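Local coordinates for protein kappa-carrageenase (Zobellia galactanivorans, PDB 5OCR) that probably hydrolyses kappa-carrageenan of red algal cell walls, this chain holding the glycoside hydrolase family 16 part of a longer protein, at residues Tyr158-Asn163 with Trp190-Asp195. Residues are numbered along the deposited sequence; the frame is centred on the assembly and turned at random.
Sequences YDMDLN and WRAPWD. Unlike the reference sequence in segment 190-195: Trp194 (reference Met). Residue 193 of segment 190-195 comes from a tag, linker or insertion.
Chi1 of -172° swings Arg191 CG beside its own carbonyl carbon, and the chain, extended as far as NE, crosses the Asp159 side chain at a slant and lays one guanidinium face over CB of Tyr158, which stands 3.6 Å above the centre of that plane. At the guanidinium edge NH1 meets Asp159 OD1 at 2.8 Å, a salt bridge whose N-H...O angle of 141° makes the hydrogen bond weak; NH2 has a second anion in Asp156. The Tyr158 ring brings its edge to the loop backbone at Trp194, CD1 lying 3.3 Å from Trp194 O. An alanine in place of Tyr158 would keep CB under the guanidinium but would probably open a gap beside Trp194 O and Asp195. On the sheet face opposite Asp159 and Arg191, chi1 (69°) and an extended chi2 set Met160 SD at the Trp190 ring edge, 3.7 Å from CE3, while the bend at chi3 brings CE to Ala192 CB. Met160 and Trp190 form the antiparallel hydrogen-bonded pair, N-H...O bonds running both ways (Met160 N to Trp190 O, 2.8 Å); Asp159-Arg191 is the non-hydrogen-bonded pair, and just beyond it Ala192 N bonds Tyr158 O nearly straight. Strand 189-191 thus joins strand 159-170 antiparallel, with a Met-aromatic contact on the Met160-Trp190 face, within the beta-jellyroll of family GH16.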
loop_
_atom_site.group_PDB
_atom_site.type_symbol
_atom_site.label_atom_id
_atom_site.label_comp_id
_atom_site.label_asym_id
_atom_site.label_seq_id
_atom_site.Cartn_x
_atom_site.Cartn_y
_atom_site.Cartn_z
ATOM N N TYR A 158 -4.696 -0.306 16.327
ATOM C CA TYR A 158 -3.424 -1.001 16.603
ATOM C C TYR A 158 -3.161 -2.183 15.641
ATOM O O TYR A 158 -2.045 -2.727 15.592
ATOM C CB TYR A 158 -3.503 -1.553 18.018
ATOM C CG TYR A 158 -3.525 -0.428 19.043
ATOM C CD1 TYR A 158 -2.320 0.201 19.439
ATOM C CD2 TYR A 158 -4.721 -0.006 19.618
ATOM C CE1 TYR A 158 -2.346 1.223 20.403
ATOM C CE2 TYR A 158 -4.735 1.060 20.558
ATOM C CZ TYR A 158 -3.563 1.635 20.919
ATOM O OH TYR A 158 -3.568 2.639 21.901
ATOM N N ASP A 159 -4.228 -2.615 14.961
ATOM C CA ASP A 159 -4.121 -3.776 14.052
ATOM C C ASP A 159 -3.640 -3.313 12.668
ATOM O O ASP A 159 -4.135 -2.308 12.142
ATOM C CB ASP A 159 -5.491 -4.448 13.902
ATOM C CG ASP A 159 -5.995 -5.010 15.276
ATOM O OD1 ASP A 159 -5.238 -5.739 15.948
ATOM O OD2 ASP A 159 -7.152 -4.732 15.693
ATOM N N MET A 160 -2.764 -4.132 12.078
ATOM C CA MET A 160 -2.411 -3.900 10.660
ATOM C C MET A 160 -2.470 -5.144 9.831
ATOM O O MET A 160 -2.472 -6.256 10.343
ATOM C CB MET A 160 -1.051 -3.182 10.544
ATOM C CG MET A 160 0.075 -4.097 10.982
ATOM S SD MET A 160 1.580 -3.088 11.305
ATOM C CE MET A 160 1.181 -2.004 12.654
ATOM N N ASP A 161 -2.543 -4.933 8.519
ATOM C CA ASP A 161 -2.660 -6.054 7.589
ATOM C C ASP A 161 -1.479 -6.040 6.654
ATOM O O ASP A 161 -0.972 -4.976 6.291
ATOM C CB ASP A 161 -3.907 -5.840 6.753
ATOM C CG ASP A 161 -5.166 -5.791 7.640
ATOM O OD1 ASP A 161 -5.341 -6.768 8.388
ATOM O OD2 ASP A 161 -5.908 -4.765 7.656
ATOM N N LEU A 162 -1.028 -7.238 6.301
ATOM C CA LEU A 162 0.195 -7.413 5.561
ATOM C C LEU A 162 -0.106 -8.489 4.512
ATOM O O LEU A 162 0.569 -9.498 4.456
ATOM C CB LEU A 162 1.429 -7.735 6.438
ATOM C CG LEU A 162 1.576 -6.882 7.719
ATOM C CD1 LEU A 162 0.916 -7.573 8.932
ATOM C CD2 LEU A 162 3.063 -6.809 8.021
ATOM N N ASN A 163 -1.026 -8.235 3.570
ATOM C CA ASN A 163 -1.622 -9.330 2.784
ATOM C C ASN A 163 -1.064 -9.506 1.384
ATOM O O ASN A 163 -0.406 -8.604 0.918
ATOM C CB ASN A 163 -3.105 -8.987 2.560
ATOM C CG ASN A 163 -3.858 -9.037 3.859
ATOM O OD1 ASN A 163 -3.487 -9.786 4.755
ATOM N ND2 ASN A 163 -4.961 -8.355 3.938
ATOM N N TRP A 190 -1.180 -8.303 12.116
ATOM C CA TRP A 190 -0.312 -8.144 13.292
ATOM C C TRP A 190 -0.809 -7.011 14.106
ATOM O O TRP A 190 -1.209 -5.994 13.561
ATOM C CB TRP A 190 1.135 -7.896 12.856
ATOM C CG TRP A 190 2.116 -7.809 13.991
ATOM C CD1 TRP A 190 2.663 -8.827 14.763
ATOM C CD2 TRP A 190 2.713 -6.594 14.505
ATOM N NE1 TRP A 190 3.557 -8.297 15.697
ATOM C CE2 TRP A 190 3.621 -6.993 15.607
ATOM C CE3 TRP A 190 2.647 -5.239 14.126
ATOM C CZ2 TRP A 190 4.378 -6.057 16.313
ATOM C CZ3 TRP A 190 3.433 -4.327 14.839
ATOM C CH2 TRP A 190 4.288 -4.740 15.883
ATOM N N ARG A 191 -0.840 -7.176 15.449
ATOM C CA ARG A 191 -1.193 -6.126 16.375
ATOM C C ARG A 191 -0.000 -5.456 17.038
ATOM O O ARG A 191 0.869 -6.146 17.700
ATOM C CB ARG A 191 -2.218 -6.662 17.432
ATOM C CG ARG A 191 -2.722 -5.493 18.251
ATOM C CD ARG A 191 -3.737 -6.123 19.317
ATOM N NE ARG A 191 -4.352 -5.020 20.080
ATOM C CZ ARG A 191 -5.376 -4.262 19.639
ATOM N NH1 ARG A 191 -5.882 -4.504 18.404
ATOM N NH2 ARG A 191 -5.869 -3.234 20.378
ATOM N N ALA A 192 0.112 -4.112 16.880
ATOM C CA ALA A 192 1.298 -3.375 17.367
ATOM C C ALA A 192 1.071 -3.014 18.846
ATOM O O ALA A 192 -0.109 -2.889 19.270
ATOM C CB ALA A 192 1.439 -2.085 16.521
ATOM N N PRO A 193 2.168 -2.814 19.582
ATOM C CA PRO A 193 1.996 -2.323 20.972
ATOM C C PRO A 193 1.919 -0.785 21.012
ATOM O O PRO A 193 1.847 -0.176 22.112
ATOM C CB PRO A 193 3.251 -2.890 21.667
ATOM C CG PRO A 193 4.314 -2.793 20.574
ATOM C CD PRO A 193 3.560 -3.244 19.321
ATOM N N TRP A 194 1.915 -0.105 19.861
ATOM C CA TRP A 194 1.873 1.379 19.760
ATOM C C TRP A 194 0.905 1.736 18.655
ATOM O O TRP A 194 0.539 0.877 17.847
ATOM C CB TRP A 194 3.297 1.932 19.395
ATOM C CG TRP A 194 4.144 0.941 18.622
ATOM C CD1 TRP A 194 5.237 0.177 19.051
ATOM C CD2 TRP A 194 4.021 0.645 17.180
ATOM N NE1 TRP A 194 5.753 -0.577 18.027
ATOM C CE2 TRP A 194 5.052 -0.339 16.870
ATOM C CE3 TRP A 194 3.197 1.099 16.174
ATOM C CZ2 TRP A 194 5.220 -0.835 15.560
ATOM C CZ3 TRP A 194 3.328 0.556 14.888
ATOM C CH2 TRP A 194 4.334 -0.358 14.588
ATOM N N ASP A 195 0.426 2.988 18.668
ATOM C CA ASP A 195 -0.552 3.433 17.697
ATOM C C ASP A 195 0.243 3.838 16.431
ATOM O O ASP A 195 0.980 4.807 16.476
ATOM C CB ASP A 195 -1.233 4.677 18.346
ATOM C CG ASP A 195 -2.216 5.345 17.413
ATOM O OD1 ASP A 195 -2.170 5.129 16.158
ATOM O OD2 ASP A 195 -3.024 6.169 17.917
#